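Local structure of 6-phosphogluconolactonase (Thermotoga maritima, 1VL1) at residues I47-A52 with N72-F77; L140-M145 with L194-G199; N164-T169 with P178-T183. The protein hydrolyses 6-phosphogluconolactone to 6-phosphogluconate, the second step in the oxidative stage of the pentose phosphate pathway. One frame throughout, in Å; residues are numbered along the deposited sequence.

Interaction 1: I47-A52 with N72-F77; sequences IFVVLA and NRIHFF
Phe48 and His75 lie side by side on one face of two adjacent parallel strands, pointing the same way. CE2 of the Phe48 ring sits over one face of the imidazole, 3.7 Å from His75 CG, but with the planes turned by 32° the pair is oblique and not a stack. The same ring edge reaches Phe77, near both ring planes: Phe48 CD2 lies 3.7 Å from Phe77 CE1. Phe77 carries CG anti to its carbonyl carbon (chi1 -55°), which sends the ring back along the strand to reach Phe48. The Phe77 ring also stacks with His112 and meets Phe138 edge-to-face.

The opposite face holds Ile47, Val49, Ile74 and Phe76. Ile47 and Ile74 run alongside each other, CG1 to CG1 at 3.9 Å, and Leu51 comes across Phe76 with its CD1 3.6 Å from Phe76 CD1. Five backbone hydrogen bonds fix this register, from Ile47 N to Arg73 O (2.9 Å) through to Leu51 N to Phe77 O (2.7 Å). With helix 57-64 linking them, strands 47-51 and 74-82 make the parallel beta-alpha-beta unit characteristic of Rossmann-like alpha/beta folds.

Interaction 2: L140-M145 with L194-G199; sequences LAILGM and LFLIRG
Leu194 is held to strand 140-143 by both of its backbone polar atoms: its N donates to Ala141 O at 2.8 Å, and its O accepts from Leu143 N. A third parallel-strand bond, Leu196 N to Leu143 O, is more bent, with 146° at the hydrogen. Beyond Gly144 the strands part and a water bridges them, accepting from Met145 N (3.0 Å) and donating to Leu196 O (2.6 Å).

Apolar contacts flank this ladder. Leu140, its CG anti to the backbone N (chi1 -176°), brings CD1 across to Leu194 CG at 3.7 Å. Ile142 CG2 meets Leu196 CD2 at the same distance, and Met145 CB rests 3.8 Å from Ile197 CG2. On the sheet face bearing Leu143, the Phe195 ring offers its edge to Gly144 O, 3.9 Å from CD1, while Leu143 CB approaches it obliquely. A serine in place of Phe195 would probably open a gap beside Leu143 and leave Trp228 without its stacking partner.

Helix 25-43 covers the Leu140, Leu194 and Leu196 side, strand 225-231 lies along the far edge of 194-198, and Met145 reaches helix 200-210, where Lys202 NZ hydrogen-bonds to Met145 O.

Interaction 3: N164-T169 with P178-T183; sequences NLVTFT and PRVTLT
Pro178 comes first, its ring CB 3.6 Å from Thr169 O. Next, Arg179 exchanges two bonds with Thr169: its O accepts from Thr169 N in the carbonyl plane at 2.8 Å, and its N makes a weak, bent bond (135° at the hydrogen) to Thr169 OG1. The hydroxyl lies between Thr169 N and the carbonyl carbon (chi1 69°), a position from which it meets that N-H. The guanidinium leads away to Ser153 OG and Pro175 O.

Val180 crosses Val166, CG1 to CG1 at 3.6 Å, on the face that also carries Phe168. Thr181 forms the hydrogen-bonded pair with Thr167, N to O at 2.9 Å in both directions, their CG2 methyls side by side. Its OG1 donates to Leu182 O and is also bonded to Ser153 N. Leu182 CD2 then reaches Val166 CG2 at 3.9 Å. Thr183 donates twice: OG1 to Asn164 O at 2.7 Å, and N to Leu165 O from 40° above the carbonyl plane.

The antiparallel hairpin thus closes on threonine chemistry at both ends. Thr183 OG1, which also caps Ala186 N weakly, ties the hairpin to the start of helix 184-187, and its partners account for this buried hydroxyl.

How the interactions relate
All three contacts belong to one mixed sheet. Interactions 1 and 2, with centres about 15 Å apart, adjoin directly: strand 140-143 pairs with 47-51 through Ile142 N to Val50 O and Ala52 N to Ile142 O, both 2.8 Å and probable hydrogen bonds. Interaction 3 joins through the later part of strand 74-82, antiparallel to 179-182, and touches interaction 1 where Val50 CG1 packs 4.1 Å from Leu182 CD1. Interactions 2 and 3 do not touch, their nearest atoms about 7 Å apart, yet a bound citrate is about 5 Å from Gly144 and one is about 4 Å from the Arg179 side chain; citrate probably comes from the crystallisation liquor, and may mark a pocket in this region.

Interaction 1: I47-A52 with N72-F77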
loop_
_atom_site.group_PDB
_atom_site.type_symbol
_atom_site.label_atom_id
_atom_site.label_comp_id
_atom_site.label_asym_id
_atom_site.label_seq_id
_atom_site.Cartn_x
_atom_site.Cartn_y
_atom_site.Cartn_z
ATOM N N ILE A 47 -0.241 -14.129 7.305
ATOM C CA ILE A 47 -0.597 -12.721 7.392
ATOM C C ILE A 47 -0.735 -12.130 5.995
ATOM O O ILE A 47 -0.107 -12.633 5.028
ATOM C CB ILE A 47 0.373 -11.917 8.304
ATOM C CG1 ILE A 47 1.793 -11.860 7.710
ATOM C CG2 ILE A 47 0.435 -12.535 9.699
ATOM C CD1 ILE A 47 2.653 -10.723 8.287
ATOM N N PHE A 48 -1.529 -11.050 5.893
ATOM C CA PHE A 48 -1.871 -10.464 4.623
ATOM C C PHE A 48 -1.526 -8.994 4.656
ATOM O O PHE A 48 -2.021 -8.247 5.539
ATOM C CB PHE A 48 -3.343 -10.675 4.290
ATOM C CG PHE A 48 -3.696 -12.107 4.281
ATOM C CD1 PHE A 48 -4.023 -12.735 5.486
ATOM C CD2 PHE A 48 -3.566 -12.875 3.143
ATOM C CE1 PHE A 48 -4.271 -14.083 5.544
ATOM C CE2 PHE A 48 -3.827 -14.276 3.192
ATOM C CZ PHE A 48 -4.180 -14.857 4.386
ATOM N N VAL A 49 -0.637 -8.623 3.748
ATOM C CA VAL A 49 -0.023 -7.283 3.702
ATOM C C VAL A 49 -0.250 -6.575 2.357
ATOM O O VAL A 49 0.102 -7.081 1.314
ATOM C CB VAL A 49 1.487 -7.346 4.028
ATOM C CG1 VAL A 49 2.069 -5.956 4.132
ATOM C CG2 VAL A 49 1.745 -8.187 5.298
ATOM N N VAL A 50 -0.832 -5.359 2.406
ATOM C CA VAL A 50 -1.057 -4.487 1.251
ATOM C C VAL A 50 0.142 -3.534 1.128
ATOM O O VAL A 50 0.603 -2.994 2.154
ATOM C CB VAL A 50 -2.309 -3.634 1.395
ATOM C CG1 VAL A 50 -2.380 -2.572 0.280
ATOM C CG2 VAL A 50 -3.530 -4.497 1.365
ATOM N N LEU A 51 0.682 -3.413 -0.088
ATOM C CA LEU A 51 1.843 -2.545 -0.364
ATOM C C LEU A 51 1.535 -1.506 -1.440
ATOM O O LEU A 51 1.101 -1.864 -2.534
ATOM C CB LEU A 51 2.993 -3.377 -0.885
ATOM C CG LEU A 51 3.475 -4.526 -0.046
ATOM C CD1 LEU A 51 4.603 -5.313 -0.776
ATOM C CD2 LEU A 51 3.893 -4.080 1.347
ATOM N N ALA A 52 1.829 -0.231 -1.143
ATOM C CA ALA A 52 1.869 0.822 -2.132
ATOM C C ALA A 52 3.222 0.791 -2.826
ATOM O O ALA A 52 4.250 0.388 -2.246
ATOM C CB ALA A 52 1.665 2.149 -1.507
ATOM N N ASN A 72 7.016 -17.732 3.358
ATOM C CA ASN A 72 5.867 -18.558 2.989
ATOM C C ASN A 72 4.595 -18.277 3.771
ATOM O O ASN A 72 3.522 -18.679 3.349
ATOM C CB ASN A 72 6.172 -20.026 3.075
ATOM C CG ASN A 72 6.547 -20.500 4.476
ATOM O OD1 ASN A 72 7.444 -19.950 5.096
ATOM N ND2 ASN A 72 5.872 -21.545 4.962
ATOM N N ARG A 73 4.703 -17.614 4.911
ATOM C CA ARG A 73 3.515 -17.289 5.746
ATOM C C ARG A 73 3.052 -15.871 5.479
ATOM O O ARG A 73 2.093 -15.404 6.090
ATOM C CB ARG A 73 3.913 -17.447 7.206
ATOM C CG ARG A 73 4.190 -18.892 7.569
ATOM C CD ARG A 73 4.677 -19.100 8.986
ATOM N NE ARG A 73 3.704 -18.552 9.937
ATOM C CZ ARG A 73 4.010 -18.093 11.140
ATOM N NH1 ARG A 73 5.244 -18.179 11.617
ATOM N NH2 ARG A 73 3.055 -17.615 11.924
ATOM N N ILE A 74 3.707 -15.155 4.574
ATOM C CA ILE A 74 3.342 -13.765 4.323
ATOM C C ILE A 74 2.807 -13.581 2.927
ATOM O O ILE A 74 3.474 -13.936 1.968
ATOM C CB ILE A 74 4.510 -12.795 4.577
ATOM C CG1 ILE A 74 5.078 -13.008 5.996
ATOM C CG2 ILE A 74 4.040 -11.363 4.361
ATOM C CD1 ILE A 74 6.456 -12.395 6.213
ATOM N N HIS A 75 1.580 -13.069 2.821
ATOM C CA HIS A 75 0.932 -12.804 1.500
ATOM C C HIS A 75 0.882 -11.334 1.202
ATOM O O HIS A 75 0.483 -10.532 2.076
ATOM C CB HIS A 75 -0.472 -13.397 1.491
ATOM C CG HIS A 75 -0.477 -14.876 1.644
ATOM N ND1 HIS A 75 -0.827 -15.730 0.626
ATOM C CD2 HIS A 75 -0.125 -15.649 2.695
ATOM C CE1 HIS A 75 -0.674 -16.974 1.041
ATOM N NE2 HIS A 75 -0.254 -16.953 2.291
ATOM N N PHE A 76 1.272 -10.954 -0.021
ATOM C CA PHE A 76 1.395 -9.543 -0.359
ATOM C C PHE A 76 0.401 -9.160 -1.486
ATOM O O PHE A 76 0.190 -9.938 -2.385
ATOM C CB PHE A 76 2.843 -9.213 -0.844
ATOM C CG PHE A 76 3.887 -9.250 0.264
ATOM C CD1 PHE A 76 3.961 -8.223 1.177
ATOM C CD2 PHE A 76 4.732 -10.316 0.414
ATOM C CE1 PHE A 76 4.899 -8.222 2.190
ATOM C CE2 PHE A 76 5.684 -10.313 1.453
ATOM C CZ PHE A 76 5.743 -9.278 2.307
ATOM N N PHE A 77 -0.135 -7.947 -1.396
ATOM C CA PHE A 77 -1.075 -7.420 -2.362
ATOM C C PHE A 77 -0.692 -6.019 -2.729
ATOM O O PHE A 77 -0.383 -5.223 -1.845
ATOM C CB PHE A 77 -2.488 -7.384 -1.750
ATOM C CG PHE A 77 -2.943 -8.705 -1.217
ATOM C CD1 PHE A 77 -2.529 -9.145 0.035
ATOM C CD2 PHE A 77 -3.784 -9.485 -1.936
ATOM C CE1 PHE A 77 -2.892 -10.371 0.501
ATOM C CE2 PHE A 77 -4.170 -10.745 -1.461
ATOM C CZ PHE A 77 -3.746 -11.164 -0.243
#

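Interaction 2: L140-M145 with L194-G199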
loop_
_atom_site.group_PDB
_atom_site.type_symbol
_atom_site.label_atom_id
_atom_site.label_comp_id
_atom_site.label_asym_id
_atom_site.label_seq_id
_atom_site.Cartn_x
_atom_site.Cartn_y
_atom_site.Cartn_z
ATOM N N LEU A 140 -2.135 -5.670 7.537
ATOM C CA LEU A 140 -1.282 -4.509 7.482
ATOM C C LEU A 140 -1.313 -3.893 6.116
ATOM O O LEU A 140 -1.270 -4.627 5.142
ATOM C CB LEU A 140 0.103 -4.988 7.790
ATOM C CG LEU A 140 1.262 -4.025 7.906
ATOM C CD1 LEU A 140 0.960 -2.965 8.932
ATOM C CD2 LEU A 140 2.481 -4.759 8.358
ATOM N N ALA A 141 -1.425 -2.560 6.035
ATOM C CA ALA A 141 -1.335 -1.863 4.788
ATOM C C ALA A 141 -0.197 -0.849 4.938
ATOM O O ALA A 141 -0.165 -0.111 5.895
ATOM C CB ALA A 141 -2.625 -1.170 4.433
ATOM N N ILE A 142 0.751 -0.895 4.036
ATOM C CA ILE A 142 1.900 0.035 3.992
ATOM C C ILE A 142 1.702 0.945 2.794
ATOM O O ILE A 142 1.857 0.547 1.597
ATOM C CB ILE A 142 3.268 -0.724 3.927
ATOM C CG1 ILE A 142 3.387 -1.746 5.048
ATOM C CG2 ILE A 142 4.436 0.265 3.983
ATOM C CD1 ILE A 142 4.548 -2.704 4.945
ATOM N N LEU A 143 1.327 2.182 3.099
ATOM C CA LEU A 143 0.864 3.098 2.094
ATOM C C LEU A 143 1.689 4.342 2.039
ATOM O O LEU A 143 2.313 4.722 3.065
ATOM C CB LEU A 143 -0.583 3.488 2.412
ATOM C CG LEU A 143 -1.565 2.331 2.454
ATOM C CD1 LEU A 143 -2.981 2.847 2.836
ATOM C CD2 LEU A 143 -1.584 1.571 1.122
ATOM N N GLY A 144 1.795 4.924 0.845
ATOM C CA GLY A 144 2.285 6.297 0.658
ATOM C C GLY A 144 1.167 7.304 0.534
ATOM O O GLY A 144 -0.015 6.953 0.563
ATOM N N MET A 145 1.530 8.561 0.410
ATOM C CA MET A 145 0.557 9.598 0.086
ATOM C C MET A 145 1.242 10.580 -0.817
ATOM O O MET A 145 2.372 10.922 -0.594
ATOM C CB MET A 145 0.130 10.326 1.359
ATOM C CG MET A 145 -0.789 11.487 1.106
ATOM S SD MET A 145 -1.187 12.480 2.562
ATOM C CE MET A 145 0.333 13.366 2.682
ATOM N N LEU A 194 -0.325 1.895 7.866
ATOM C CA LEU A 194 0.899 2.685 8.024
ATOM C C LEU A 194 1.046 3.593 6.832
ATOM O O LEU A 194 1.051 3.131 5.690
ATOM C CB LEU A 194 2.127 1.770 8.074
ATOM C CG LEU A 194 2.064 0.590 9.050
ATOM C CD1 LEU A 194 3.463 -0.114 9.162
ATOM C CD2 LEU A 194 1.594 0.995 10.380
ATOM N N PHE A 195 1.222 4.891 7.058
ATOM C CA PHE A 195 1.536 5.825 5.974
ATOM C C PHE A 195 3.017 6.212 6.089
ATOM O O PHE A 195 3.479 6.521 7.170
ATOM C CB PHE A 195 0.712 7.130 6.100
ATOM C CG PHE A 195 -0.726 6.965 5.677
ATOM C CD1 PHE A 195 -1.082 7.106 4.329
ATOM C CD2 PHE A 195 -1.718 6.742 6.622
ATOM C CE1 PHE A 195 -2.387 6.961 3.931
ATOM C CE2 PHE A 195 -3.038 6.627 6.201
ATOM C CZ PHE A 195 -3.357 6.723 4.913
ATOM N N LEU A 196 3.718 6.255 4.961
ATOM C CA LEU A 196 5.142 6.589 4.924
ATOM C C LEU A 196 5.296 7.823 4.067
ATOM O O LEU A 196 5.060 7.741 2.859
ATOM C CB LEU A 196 5.919 5.441 4.292
ATOM C CG LEU A 196 6.269 4.226 5.097
ATOM C CD1 LEU A 196 5.280 3.801 6.056
ATOM C CD2 LEU A 196 6.789 3.124 4.197
ATOM N N ILE A 197 5.613 8.952 4.686
ATOM C CA ILE A 197 5.681 10.231 3.998
ATOM C C ILE A 197 6.922 10.969 4.418
ATOM O O ILE A 197 7.392 10.815 5.564
ATOM C CB ILE A 197 4.439 11.114 4.200
ATOM C CG1 ILE A 197 4.180 11.474 5.693
ATOM C CG2 ILE A 197 3.199 10.467 3.574
ATOM C CD1 ILE A 197 3.316 12.703 5.772
ATOM N N ARG A 198 7.438 11.815 3.526
ATOM C CA ARG A 198 8.601 12.621 3.827
ATOM C C ARG A 198 8.486 13.984 3.171
ATOM O O ARG A 198 7.978 14.097 2.029
ATOM C CB ARG A 198 9.898 11.950 3.365
ATOM C CG ARG A 198 10.179 10.596 4.012
ATOM C CD ARG A 198 11.380 9.915 3.443
ATOM N NE ARG A 198 12.612 10.395 4.033
ATOM C CZ ARG A 198 13.769 9.720 3.998
ATOM N NH1 ARG A 198 13.862 8.529 3.405
ATOM N NH2 ARG A 198 14.826 10.230 4.565
ATOM N N GLY A 199 8.950 15.003 3.884
ATOM C CA GLY A 199 9.133 16.320 3.323
ATOM C C GLY A 199 8.002 17.288 3.604
ATOM O O GLY A 199 6.897 16.919 4.015
HETATM O O HOH W 1 4.511 8.769 0.492
#

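Interaction 3: N164-T169 with P178-T183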
loop_
_atom_site.group_PDB
_atom_site.type_symbol
_atom_site.label_atom_id
_atom_site.label_comp_id
_atom_site.label_asym_id
_atom_site.label_seq_id
_atom_site.Cartn_x
_atom_site.Cartn_y
_atom_site.Cartn_z
ATOM N N ASN A 164 -17.059 -1.549 -4.333
ATOM C CA ASN A 164 -16.325 -2.712 -4.805
ATOM C C ASN A 164 -15.076 -2.739 -3.915
ATOM O O ASN A 164 -14.772 -1.737 -3.282
ATOM C CB ASN A 164 -15.839 -2.527 -6.241
ATOM C CG ASN A 164 -16.921 -2.336 -7.219
ATOM O OD1 ASN A 164 -17.195 -1.189 -7.661
ATOM N ND2 ASN A 164 -17.592 -3.428 -7.577
ATOM N N LEU A 165 -14.316 -3.830 -3.920
ATOM C CA LEU A 165 -12.990 -3.835 -3.339
ATOM C C LEU A 165 -11.927 -3.217 -4.268
ATOM O O LEU A 165 -10.964 -2.597 -3.835
ATOM C CB LEU A 165 -12.576 -5.259 -2.938
ATOM C CG LEU A 165 -13.448 -5.924 -1.880
ATOM C CD1 LEU A 165 -13.062 -7.350 -1.600
ATOM C CD2 LEU A 165 -13.486 -5.144 -0.546
ATOM N N VAL A 166 -12.135 -3.332 -5.574
ATOM C CA VAL A 166 -11.172 -2.892 -6.552
ATOM C C VAL A 166 -11.941 -2.152 -7.620
ATOM O O VAL A 166 -13.014 -2.637 -8.054
ATOM C CB VAL A 166 -10.445 -4.078 -7.203
ATOM C CG1 VAL A 166 -9.320 -3.557 -8.080
ATOM C CG2 VAL A 166 -9.872 -4.995 -6.123
ATOM N N THR A 167 -11.459 -0.981 -7.994
ATOM C CA THR A 167 -12.057 -0.235 -9.085
ATOM C C THR A 167 -10.989 0.313 -10.027
ATOM O O THR A 167 -9.802 0.047 -9.858
ATOM C CB THR A 167 -12.961 0.883 -8.545
ATOM O OG1 THR A 167 -13.729 1.434 -9.641
ATOM C CG2 THR A 167 -12.169 2.024 -7.980
ATOM N N PHE A 168 -11.386 1.084 -11.024
ATOM C CA PHE A 168 -10.407 1.683 -11.937
ATOM C C PHE A 168 -10.746 3.168 -12.200
ATOM O O PHE A 168 -11.875 3.608 -11.908
ATOM C CB PHE A 168 -10.269 0.866 -13.229
ATOM C CG PHE A 168 -11.490 0.867 -14.116
ATOM C CD1 PHE A 168 -11.639 1.841 -15.086
ATOM C CD2 PHE A 168 -12.450 -0.132 -14.005
ATOM C CE1 PHE A 168 -12.772 1.826 -15.936
ATOM C CE2 PHE A 168 -13.553 -0.175 -14.836
ATOM C CZ PHE A 168 -13.708 0.819 -15.802
ATOM N N THR A 169 -9.788 3.925 -12.730
ATOM C CA THR A 169 -9.929 5.384 -12.880
ATOM C C THR A 169 -9.778 5.732 -14.350
ATOM O O THR A 169 -9.278 4.942 -15.134
ATOM C CB THR A 169 -8.849 6.160 -12.045
ATOM O OG1 THR A 169 -7.549 5.943 -12.621
ATOM C CG2 THR A 169 -8.739 5.662 -10.590
ATOM N N PRO A 178 -4.587 5.525 -16.801
ATOM C CA PRO A 178 -5.628 4.885 -16.034
ATOM C C PRO A 178 -4.998 4.018 -14.960
ATOM O O PRO A 178 -3.865 3.568 -15.106
ATOM C CB PRO A 178 -6.359 4.039 -17.060
ATOM C CG PRO A 178 -6.065 4.630 -18.309
ATOM C CD PRO A 178 -4.636 5.149 -18.221
ATOM N N ARG A 179 -5.711 3.870 -13.863
ATOM C CA ARG A 179 -5.220 3.123 -12.705
ATOM C C ARG A 179 -6.265 2.100 -12.239
ATOM O O ARG A 179 -7.497 2.316 -12.386
ATOM C CB ARG A 179 -4.901 4.005 -11.478
ATOM C CG ARG A 179 -4.273 5.364 -11.676
ATOM C CD ARG A 179 -2.949 5.251 -12.208
ATOM N NE ARG A 179 -2.156 6.513 -12.252
ATOM C CZ ARG A 179 -1.317 6.916 -11.309
ATOM N NH1 ARG A 179 -1.257 6.311 -10.113
ATOM N NH2 ARG A 179 -0.543 7.958 -11.545
ATOM N N VAL A 180 -5.771 1.015 -11.648
ATOM C CA VAL A 180 -6.575 0.034 -10.940
ATOM C C VAL A 180 -6.232 0.223 -9.465
ATOM O O VAL A 180 -5.059 0.324 -9.124
ATOM C CB VAL A 180 -6.244 -1.373 -11.416
ATOM C CG1 VAL A 180 -6.888 -2.419 -10.481
ATOM C CG2 VAL A 180 -6.630 -1.509 -12.860
ATOM N N THR A 181 -7.241 0.353 -8.613
ATOM C CA THR A 181 -6.956 0.618 -7.221
ATOM C C THR A 181 -7.880 -0.084 -6.275
ATOM O O THR A 181 -9.061 -0.271 -6.552
ATOM C CB THR A 181 -7.001 2.174 -6.962
ATOM O OG1 THR A 181 -6.521 2.483 -5.626
ATOM C CG2 THR A 181 -8.386 2.689 -7.076
ATOM N N LEU A 182 -7.339 -0.478 -5.107
ATOM C CA LEU A 182 -8.211 -0.790 -4.015
ATOM C C LEU A 182 -8.951 0.456 -3.638
ATOM O O LEU A 182 -8.452 1.571 -3.837
ATOM C CB LEU A 182 -7.417 -1.224 -2.790
ATOM C CG LEU A 182 -6.688 -2.546 -2.893
ATOM C CD1 LEU A 182 -6.065 -2.985 -1.518
ATOM C CD2 LEU A 182 -7.457 -3.616 -3.408
ATOM N N THR A 183 -10.168 0.251 -3.102
ATOM C CA THR A 183 -11.075 1.351 -2.663
ATOM C C THR A 183 -10.918 1.602 -1.178
ATOM O O THR A 183 -10.204 0.884 -0.455
ATOM C CB THR A 183 -12.523 0.906 -2.899
ATOM O OG1 THR A 183 -12.757 -0.308 -2.185
ATOM C CG2 THR A 183 -12.814 0.608 -4.361
#